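Local coordinates for 2',5'-phosphodiesterase 12 (Homo sapiens, PDB 4Z0V), which belongs to the endonuclease/exonuclease/phosphatase family, with a DNase I-like alpha/beta-sandwich domain following an N-terminal domain of the E-set type, at residues A[112-117]-A[171-176]; A[118-123]-A[216-221]; A[125-130]-A[434-439]. All blocks are in the same frame, centred on the assembly; numbering follows the deposited sequence.

How the contacts relate
All three contacts start from one run of chain, 112-130, which leads from helix 110-113 into strand 125-132. Contact 1 closes the first loop, bringing back 171-176 at the end of helix 159-172. Contact 2 closes a longer one, returning 216-221 at the end of strand 211-218, and contact 3 the longest, bringing the C-terminal strand 433-439 beside strand 125-132. The first partners come in the same order as the second, so every pair of loops crosses and none nests. Asp176 and Arg127 join the three: Asp176 OD2 meets Lys221 NZ in a salt bridge, while Arg127 NH1 bonds to Lys119 O and Tyr173 O.

Contact 1 of 3, residues A[112-117]-A[171-176]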
loop_
_atom_site.group_PDB
_atom_site.type_symbol
_atom_site.label_atom_id
_atom_site.label_comp_id
_atom_site.label_asym_id
_atom_site.label_seq_id
_atom_site.Cartn_x
_atom_site.Cartn_y
_atom_site.Cartn_z
ATOM N N HIS A 112 10.403 13.471 8.486
ATOM C CA HIS A 112 10.764 13.155 9.866
ATOM C C HIS A 112 10.574 11.651 10.134
ATOM O O HIS A 112 11.350 11.057 10.853
ATOM C CB HIS A 112 9.906 13.978 10.840
ATOM C CG HIS A 112 10.237 13.683 12.268
ATOM N ND1 HIS A 112 11.436 14.103 12.830
ATOM C CD2 HIS A 112 9.549 12.964 13.187
ATOM C CE1 HIS A 112 11.419 13.662 14.081
ATOM N NE2 HIS A 112 10.316 12.956 14.336
ATOM N N ARG A 113 9.554 11.039 9.513
ATOM C CA ARG A 113 9.247 9.615 9.701
ATOM C C ARG A 113 10.385 8.744 9.197
ATOM O O ARG A 113 10.684 7.733 9.814
ATOM C CB ARG A 113 7.940 9.280 8.960
ATOM C CG ARG A 113 6.767 10.122 9.452
ATOM C CD ARG A 113 5.459 9.590 8.891
ATOM N NE ARG A 113 4.965 8.460 9.678
ATOM C CZ ARG A 113 3.947 7.691 9.321
ATOM N NH1 ARG A 113 3.331 7.891 8.161
ATOM N NH2 ARG A 113 3.522 6.728 10.128
ATOM N N HIS A 114 11.088 9.198 8.150
ATOM C CA HIS A 114 12.210 8.469 7.570
ATOM C C HIS A 114 13.411 8.387 8.511
ATOM O O HIS A 114 14.226 7.486 8.351
ATOM C CB HIS A 114 12.612 9.075 6.232
ATOM C CG HIS A 114 11.670 8.718 5.120
ATOM N ND1 HIS A 114 11.680 9.415 3.938
ATOM C CD2 HIS A 114 10.735 7.731 5.046
ATOM C CE1 HIS A 114 10.756 8.846 3.173
ATOM N NE2 HIS A 114 10.149 7.838 3.810
ATOM N N LEU A 115 13.445 9.217 9.576
ATOM C CA LEU A 115 14.499 9.085 10.596
ATOM C C LEU A 115 14.334 7.789 11.393
ATOM O O LEU A 115 15.279 7.365 12.059
ATOM C CB LEU A 115 14.478 10.286 11.574
ATOM C CG LEU A 115 14.684 11.680 10.950
ATOM C CD1 LEU A 115 14.720 12.741 12.036
ATOM C CD2 LEU A 115 15.968 11.738 10.104
ATOM N N TYR A 116 13.128 7.192 11.374
ATOM C CA TYR A 116 12.810 5.936 12.085
ATOM C C TYR A 116 13.008 4.705 11.193
ATOM O O TYR A 116 12.780 3.578 11.648
ATOM C CB TYR A 116 11.356 5.963 12.568
ATOM C CG TYR A 116 11.112 6.953 13.683
ATOM C CD1 TYR A 116 10.972 8.315 13.417
ATOM C CD2 TYR A 116 11.060 6.538 15.009
ATOM C CE1 TYR A 116 10.812 9.239 14.448
ATOM C CE2 TYR A 116 10.870 7.451 16.046
ATOM C CZ TYR A 116 10.784 8.804 15.764
ATOM O OH TYR A 116 10.571 9.700 16.784
ATOM N N THR A 117 13.359 4.921 9.913
ATOM C CA THR A 117 13.464 3.835 8.922
ATOM C C THR A 117 14.701 4.025 8.066
ATOM O O THR A 117 14.659 3.852 6.847
ATOM C CB THR A 117 12.178 3.832 8.032
ATOM O OG1 THR A 117 12.129 5.028 7.250
ATOM C CG2 THR A 117 10.887 3.677 8.831
ATOM N N THR A 171 9.717 4.153 -0.703
ATOM C CA THR A 171 11.093 3.643 -0.792
ATOM C C THR A 171 11.924 4.057 0.420
ATOM O O THR A 171 12.752 3.272 0.881
ATOM C CB THR A 171 11.762 4.073 -2.095
ATOM O OG1 THR A 171 11.843 5.507 -2.141
ATOM C CG2 THR A 171 11.019 3.506 -3.360
ATOM N N GLY A 172 11.630 5.240 0.959
ATOM C CA GLY A 172 12.279 5.765 2.152
ATOM C C GLY A 172 12.001 4.975 3.423
ATOM O O GLY A 172 12.810 5.029 4.355
ATOM N N TYR A 173 10.866 4.227 3.480
ATOM C CA TYR A 173 10.534 3.390 4.643
ATOM C C TYR A 173 11.400 2.153 4.733
ATOM O O TYR A 173 11.426 1.530 5.793
ATOM C CB TYR A 173 9.058 2.991 4.672
ATOM C CG TYR A 173 8.118 4.140 4.982
ATOM C CD1 TYR A 173 8.475 5.144 5.890
ATOM C CD2 TYR A 173 6.887 4.248 4.344
ATOM C CE1 TYR A 173 7.600 6.189 6.194
ATOM C CE2 TYR A 173 6.034 5.321 4.588
ATOM C CZ TYR A 173 6.395 6.296 5.510
ATOM O OH TYR A 173 5.520 7.317 5.789
ATOM N N ASN A 174 12.106 1.759 3.635
ATOM C CA ASN A 174 12.978 0.564 3.648
ATOM C C ASN A 174 12.235 -0.598 4.328
ATOM O O ASN A 174 12.716 -1.205 5.290
ATOM C CB ASN A 174 14.309 0.919 4.392
ATOM C CG ASN A 174 15.164 1.866 3.577
ATOM O OD1 ASN A 174 15.453 1.606 2.399
ATOM N ND2 ASN A 174 15.594 2.980 4.185
ATOM N N ALA A 175 11.021 -0.867 3.840
ATOM C CA ALA A 175 10.097 -1.813 4.436
ATOM C C ALA A 175 10.232 -3.210 3.850
ATOM O O ALA A 175 10.912 -3.405 2.838
ATOM C CB ALA A 175 8.665 -1.299 4.241
ATOM N N ASP A 176 9.602 -4.182 4.520
ATOM C CA ASP A 176 9.648 -5.594 4.128
ATOM C C ASP A 176 8.338 -6.072 3.568
ATOM O O ASP A 176 8.329 -6.994 2.748
ATOM C CB ASP A 176 10.050 -6.467 5.332
ATOM C CG ASP A 176 11.394 -6.020 5.916
ATOM O OD1 ASP A 176 12.271 -5.574 5.127
ATOM O OD2 ASP A 176 11.535 -6.040 7.150
#
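This is a packing of two chain turns, in which His114 and Thr117, just after helix 110-113, meet Gly172, Tyr173 and Asn174 near the end of helix 159-172. One face of the His114 imidazole covers Gly172, whose CA lies 3.7 Å from the His114 ring centroid in a CH-pi contact; the lack of a side chain there lets the ring settle directly on the backbone. The same imidazole points its edge at a face of the Tyr173 ring, an offset edge-to-face pair with planes at 77°. Glu169, one turn before Tyr173, helps hold both rings: its backbone O accepts from His114 NE2, and its OE1 is hydrogen-bonded to Tyr173 OH. Two polar links are added. Thr117 OG1, placed between the backbone N and the carbonyl carbon (chi1 66°), donates to Gly172 O at 3.0 Å. Thr117 O receives Asn174 ND2 at 3.0 Å, almost straight (168°) and in the carbonyl plane; Asn174, the first residue to leave helical angles, has a positive phi. Arg113 passes the Tyr173 hydroxyl obliquely and bonds instead to Pro408 O and Ala432 O. Tyr173 and Ala175 touch Val129 of strand 125-132, while Thr171 touches helix 185-198.

Contact 2 of 3, residues A[118-123]-A[216-221]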
loop_
_atom_site.group_PDB
_atom_site.type_symbol
_atom_site.label_atom_id
_atom_site.label_comp_id
_atom_site.label_asym_id
_atom_site.label_seq_id
_atom_site.Cartn_x
_atom_site.Cartn_y
_atom_site.Cartn_z
ATOM N N LYS A 118 15.821 4.353 8.726
ATOM C CA LYS A 118 17.100 4.658 8.106
ATOM C C LYS A 118 17.673 3.497 7.277
ATOM O O LYS A 118 18.331 3.732 6.272
ATOM C CB LYS A 118 18.117 5.065 9.208
ATOM C CG LYS A 118 17.694 6.345 9.975
ATOM C CD LYS A 118 18.697 6.755 11.070
ATOM C CE LYS A 118 18.352 8.103 11.671
ATOM N NZ LYS A 118 19.327 8.507 12.716
ATOM N N LYS A 119 17.384 2.266 7.656
ATOM C CA LYS A 119 17.970 1.137 6.943
ATOM C C LYS A 119 17.033 -0.031 6.872
ATOM O O LYS A 119 16.091 -0.110 7.665
ATOM C CB LYS A 119 19.258 0.701 7.689
ATOM N N VAL A 120 17.351 -0.994 5.984
ATOM C CA VAL A 120 16.614 -2.261 5.908
ATOM C C VAL A 120 16.860 -2.974 7.241
ATOM O O VAL A 120 17.990 -2.949 7.747
ATOM C CB VAL A 120 17.033 -3.104 4.683
ATOM C CG1 VAL A 120 16.404 -4.489 4.743
ATOM C CG2 VAL A 120 16.663 -2.387 3.387
ATOM N N THR A 121 15.798 -3.526 7.833
ATOM C CA THR A 121 15.870 -4.153 9.147
ATOM C C THR A 121 16.548 -5.505 9.125
ATOM O O THR A 121 16.553 -6.229 8.127
ATOM C CB THR A 121 14.486 -4.255 9.805
ATOM O OG1 THR A 121 13.601 -5.041 9.011
ATOM C CG2 THR A 121 13.871 -2.900 10.098
ATOM N N GLU A 122 17.051 -5.891 10.303
ATOM C CA GLU A 122 17.673 -7.187 10.536
ATOM C C GLU A 122 16.656 -8.333 10.313
ATOM O O GLU A 122 15.430 -8.116 10.352
ATOM C CB GLU A 122 18.256 -7.244 11.977
ATOM C CG GLU A 122 17.223 -7.103 13.084
ATOM C CD GLU A 122 17.722 -7.322 14.502
ATOM O OE1 GLU A 122 18.272 -8.415 14.768
ATOM O OE2 GLU A 122 17.493 -6.440 15.363
ATOM N N ASP A 123 17.170 -9.554 10.117
ATOM C CA ASP A 123 16.401 -10.781 9.833
ATOM C C ASP A 123 15.279 -11.095 10.850
ATOM O O ASP A 123 14.267 -11.718 10.491
ATOM C CB ASP A 123 17.358 -11.990 9.765
ATOM C CG ASP A 123 18.492 -11.863 8.742
ATOM O OD1 ASP A 123 18.526 -10.841 8.000
ATOM O OD2 ASP A 123 19.365 -12.764 8.706
ATOM N N PHE A 216 3.438 -5.724 -1.504
ATOM C CA PHE A 216 4.843 -5.795 -1.924
ATOM C C PHE A 216 5.649 -6.448 -0.822
ATOM O O PHE A 216 5.343 -6.254 0.338
ATOM C CB PHE A 216 5.409 -4.414 -2.248
ATOM C CG PHE A 216 4.916 -3.869 -3.563
ATOM C CD1 PHE A 216 3.720 -3.144 -3.635
ATOM C CD2 PHE A 216 5.681 -4.013 -4.725
ATOM C CE1 PHE A 216 3.269 -2.632 -4.856
ATOM C CE2 PHE A 216 5.225 -3.506 -5.951
ATOM C CZ PHE A 216 4.013 -2.834 -6.005
ATOM N N TYR A 217 6.651 -7.253 -1.181
ATOM C CA TYR A 217 7.446 -7.929 -0.162
ATOM C C TYR A 217 8.902 -7.859 -0.556
ATOM O O TYR A 217 9.213 -7.937 -1.743
ATOM C CB TYR A 217 6.980 -9.393 0.046
ATOM C CG TYR A 217 6.863 -10.173 -1.250
ATOM C CD1 TYR A 217 5.704 -10.116 -2.022
ATOM C CD2 TYR A 217 7.937 -10.909 -1.741
ATOM C CE1 TYR A 217 5.630 -10.742 -3.265
ATOM C CE2 TYR A 217 7.863 -11.563 -2.971
ATOM C CZ TYR A 217 6.711 -11.471 -3.730
ATOM O OH TYR A 217 6.638 -12.136 -4.931
ATOM N N ARG A 218 9.800 -7.701 0.442
ATOM C CA ARG A 218 11.232 -7.594 0.178
ATOM C C ARG A 218 11.806 -8.953 -0.168
ATOM O O ARG A 218 11.769 -9.862 0.664
ATOM C CB ARG A 218 11.932 -6.983 1.380
ATOM C CG ARG A 218 13.443 -6.845 1.173
ATOM C CD ARG A 218 14.087 -6.050 2.312
ATOM N NE ARG A 218 13.550 -4.692 2.357
ATOM C CZ ARG A 218 13.914 -3.713 1.529
ATOM N NH1 ARG A 218 14.885 -3.909 0.640
ATOM N NH2 ARG A 218 13.327 -2.528 1.597
ATOM N N LYS A 219 12.378 -9.073 -1.376
ATOM C CA LYS A 219 12.869 -10.366 -1.895
ATOM C C LYS A 219 14.049 -10.916 -1.089
ATOM O O LYS A 219 14.184 -12.134 -0.964
ATOM C CB LYS A 219 13.261 -10.267 -3.381
ATOM C CG LYS A 219 12.069 -10.017 -4.349
ATOM C CD LYS A 219 11.068 -11.214 -4.396
ATOM C CE LYS A 219 11.519 -12.445 -5.172
ATOM N NZ LYS A 219 11.868 -12.135 -6.583
ATOM N N SER A 220 14.844 -10.035 -0.485
ATOM C CA SER A 220 15.983 -10.502 0.317
ATOM C C SER A 220 15.500 -11.167 1.629
ATOM O O SER A 220 16.270 -11.895 2.249
ATOM C CB SER A 220 16.950 -9.362 0.610
ATOM O OG SER A 220 16.400 -8.471 1.563
ATOM N N LYS A 221 14.237 -10.935 2.035
ATOM C CA LYS A 221 13.715 -11.543 3.250
ATOM C C LYS A 221 12.589 -12.521 2.981
ATOM O O LYS A 221 12.314 -13.343 3.846
ATOM C CB LYS A 221 13.239 -10.466 4.235
ATOM C CG LYS A 221 14.419 -9.677 4.782
ATOM C CD LYS A 221 14.000 -8.458 5.564
ATOM C CE LYS A 221 13.922 -8.747 7.032
ATOM N NZ LYS A 221 13.804 -7.499 7.822
#
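Val120 sets its CG2 methyl over the centre of one face of the Arg218 guanidinium, 3.6 Å from Arg218 CZ, while its CG1 lies against CD and NE of the same side chain. The two side chains approach from opposite directions. Arg218 leaves the backbone extended, with CG anti to N and the next torsion also extended, then bends at chi3 (-62°), and chi4 (-78°) turns the plane so that one face meets the valine. Bonds round its rim hold the group in that orientation: NE makes a salt bridge with Asp176 OD1, NH2 bonds to Ala175 O, and NH1 has a weak bond to Phe199 O. In the DNase I-like sandwich, strand 211-218 and strand 125-132 flank strand 177-184 in one mixed sheet. The contact therefore lies just before that middle strand, at Asp176, and joins the turn after strand 211-218 to the loop that leads into strand 125-132.

Lys221 reaches across from this turn, whose backbone closes through Lys221 N and Arg218 O. Its chain is straight except at chi3, which stands at an unusual 95°, and the bend delivers the ammonium to two successive carbonyls: Lys221 NZ donates to Thr121 O at 3.0 Å and to Glu122 O at 3.1 Å. Both carbonyls are approached from above their planes, not on a lone pair. The buried ammonium also forms a salt bridge with Asp176 OD2 and a hydrogen bond to Leu125 O; four oxygens thus divide three hydrogens, at least one of which is shared. Thr121 OG1 comes within 2.7 Å of Lys221 NZ, but at an angle too poor for a bond. The carboxylate of Asp123, with OD1 5.8 Å from Lys221 NZ, is not in contact.

Contact 3 of 3, residues A[125-130]-A[434-439]; sequences LIRTVS and VCDLKW
Ile126 and Leu437 exchange backbone hydrogen bonds, as do Thr128 and Cys435, making an antiparallel ladder between the first and last strands of the DNase I-like domain. Ile126 N reaches Leu437 O at 2.8 Å and Thr128 N reaches Cys435 O at 2.8 Å, the latter at a nearly straight 176°. CA-H...O contacts supplement the ladder, as from Leu125 CA to Leu437 O (3.1 Å) in the end pair. A water in the plane of the Trp439 ring accepts from Trp439 NE1 and donates to Leu125 O.

One charged pair sits on the face that carries Leu125, Arg127 and Val129. Arg127 and Asp436 run side by side and meet side-on, Arg127 NE to Asp436 OD1 at 2.7 Å and NH2 to OD2 at 3.1 Å. Both oxygens are met on their syn sides, close to the guanidinium plane, with the two flat groups 31° apart. A bend at chi3 (-70°) turns the arginine end along the aspartate. Gln405 supplies a further bond to Asp436 OD2, and Arg127 NH1 faces the carbonyl oxygens of Lys119, Tyr173 and Asn174, so at least one hydrogen must be shared.

Strand 433-439 lies between 125-132 and 401-406 in the six-stranded sheet, and the opposite face, with Thr128, Cys435 and Leu437, packs on strands 322-327 and 387-397 inside the sandwich.

Apolar contacts run along both faces. Val129 CG2 meets Val434 CG1 at 3.9 Å, and Ile126 CB lies 4.4 Å from Leu437 CB. At the strand end, Ile126 CD1 approaches Trp439 CZ2 to 3.6 Å, the two side chains crossing at a slant.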
loop_
_atom_site.group_PDB
_atom_site.type_symbol
_atom_site.label_atom_id
_atom_site.label_comp_id
_atom_site.label_asym_id
_atom_site.label_seq_id
_atom_site.Cartn_x
_atom_site.Cartn_y
_atom_site.Cartn_z
ATOM N N LEU A 125 13.315 -8.983 12.226
ATOM C CA LEU A 125 12.228 -8.011 12.113
ATOM C C LEU A 125 11.492 -8.064 10.777
ATOM O O LEU A 125 12.013 -8.569 9.775
ATOM C CB LEU A 125 12.739 -6.566 12.315
ATOM C CG LEU A 125 13.512 -6.251 13.609
ATOM C CD1 LEU A 125 13.966 -4.785 13.627
ATOM C CD2 LEU A 125 12.683 -6.559 14.827
ATOM N N ILE A 126 10.265 -7.527 10.798
ATOM C CA ILE A 126 9.436 -7.344 9.622
ATOM C C ILE A 126 8.937 -5.922 9.672
ATOM O O ILE A 126 8.024 -5.630 10.458
ATOM C CB ILE A 126 8.250 -8.347 9.488
ATOM C CG1 ILE A 126 8.675 -9.823 9.705
ATOM C CG2 ILE A 126 7.511 -8.134 8.125
ATOM C CD1 ILE A 126 7.405 -10.781 9.889
ATOM N N ARG A 127 9.513 -5.031 8.867
ATOM C CA ARG A 127 8.977 -3.673 8.795
ATOM C C ARG A 127 7.725 -3.726 7.901
ATOM O O ARG A 127 7.814 -4.049 6.715
ATOM C CB ARG A 127 10.005 -2.671 8.258
ATOM C CG ARG A 127 9.420 -1.260 8.171
ATOM C CD ARG A 127 10.484 -0.217 7.968
ATOM N NE ARG A 127 11.297 -0.067 9.180
ATOM C CZ ARG A 127 12.593 0.223 9.200
ATOM N NH1 ARG A 127 13.253 0.428 8.063
ATOM N NH2 ARG A 127 13.240 0.302 10.355
ATOM N N THR A 128 6.584 -3.320 8.446
ATOM C CA THR A 128 5.294 -3.462 7.757
ATOM C C THR A 128 4.639 -2.110 7.581
ATOM O O THR A 128 4.717 -1.251 8.474
ATOM C CB THR A 128 4.408 -4.418 8.596
ATOM O OG1 THR A 128 5.111 -5.646 8.785
ATOM C CG2 THR A 128 3.082 -4.736 7.908
ATOM N N VAL A 129 4.096 -1.876 6.361
ATOM C CA VAL A 129 3.426 -0.617 6.021
ATOM C C VAL A 129 2.000 -0.920 5.606
ATOM O O VAL A 129 1.777 -1.894 4.881
ATOM C CB VAL A 129 4.174 0.095 4.842
ATOM C CG1 VAL A 129 3.408 1.351 4.373
ATOM C CG2 VAL A 129 5.624 0.442 5.216
ATOM N N SER A 130 1.046 -0.073 5.980
ATOM C CA SER A 130 -0.338 -0.151 5.454
ATOM C C SER A 130 -0.701 1.245 5.039
ATOM O O SER A 130 -0.571 2.181 5.846
ATOM C CB SER A 130 -1.340 -0.729 6.453
ATOM O OG SER A 130 -2.618 -0.827 5.828
ATOM N N VAL A 434 3.257 2.577 9.714
ATOM C CA VAL A 434 4.545 1.874 9.563
ATOM C C VAL A 434 4.963 1.373 10.928
ATOM O O VAL A 434 4.982 2.156 11.886
ATOM C CB VAL A 434 5.649 2.789 8.962
ATOM C CG1 VAL A 434 6.911 1.980 8.594
ATOM C CG2 VAL A 434 5.146 3.585 7.762
ATOM N N CYS A 435 5.316 0.090 11.038
ATOM C CA CYS A 435 5.780 -0.445 12.328
ATOM C C CYS A 435 6.789 -1.542 12.094
ATOM O O CYS A 435 6.734 -2.233 11.068
ATOM C CB CYS A 435 4.609 -0.960 13.145
ATOM S SG CYS A 435 3.762 -2.340 12.365
ATOM N N ASP A 436 7.700 -1.724 13.043
ATOM C CA ASP A 436 8.664 -2.810 12.961
ATOM C C ASP A 436 8.151 -3.909 13.856
ATOM O O ASP A 436 7.850 -3.635 15.020
ATOM C CB ASP A 436 10.051 -2.343 13.393
ATOM C CG ASP A 436 10.669 -1.347 12.451
ATOM O OD1 ASP A 436 10.105 -1.140 11.355
ATOM O OD2 ASP A 436 11.743 -0.813 12.782
ATOM N N LEU A 437 7.942 -5.100 13.290
ATOM C CA LEU A 437 7.455 -6.267 14.028
ATOM C C LEU A 437 8.602 -7.210 14.296
ATOM O O LEU A 437 9.540 -7.245 13.517
ATOM C CB LEU A 437 6.381 -6.983 13.209
ATOM C CG LEU A 437 5.184 -6.131 12.776
ATOM C CD1 LEU A 437 4.237 -6.970 11.901
ATOM C CD2 LEU A 437 4.473 -5.534 14.003
ATOM N N LYS A 438 8.564 -7.945 15.397
ATOM C CA LYS A 438 9.620 -8.912 15.684
ATOM C C LYS A 438 9.007 -10.296 15.813
ATOM O O LYS A 438 7.920 -10.437 16.385
ATOM C CB LYS A 438 10.389 -8.512 16.974
ATOM C CG LYS A 438 11.652 -9.331 17.244
ATOM C CD LYS A 438 12.563 -8.586 18.222
ATOM C CE LYS A 438 13.926 -9.218 18.400
ATOM N NZ LYS A 438 13.917 -10.272 19.449
ATOM N N TRP A 439 9.663 -11.306 15.210
ATOM C CA TRP A 439 9.257 -12.702 15.353
ATOM C C TRP A 439 9.477 -13.113 16.816
ATOM O O TRP A 439 10.539 -12.798 17.377
ATOM C CB TRP A 439 10.108 -13.610 14.427
ATOM C CG TRP A 439 9.930 -13.413 12.947
ATOM C CD1 TRP A 439 10.776 -12.748 12.107
ATOM C CD2 TRP A 439 8.961 -14.056 12.109
ATOM N NE1 TRP A 439 10.380 -12.916 10.800
ATOM C CE2 TRP A 439 9.281 -13.734 10.771
ATOM C CE3 TRP A 439 7.853 -14.883 12.359
ATOM C CZ2 TRP A 439 8.522 -14.190 9.690
ATOM C CZ3 TRP A 439 7.101 -15.329 11.288
ATOM C CH2 TRP A 439 7.431 -14.980 9.976
HETATM O O HOH W 1 11.962 -11.337 8.975
#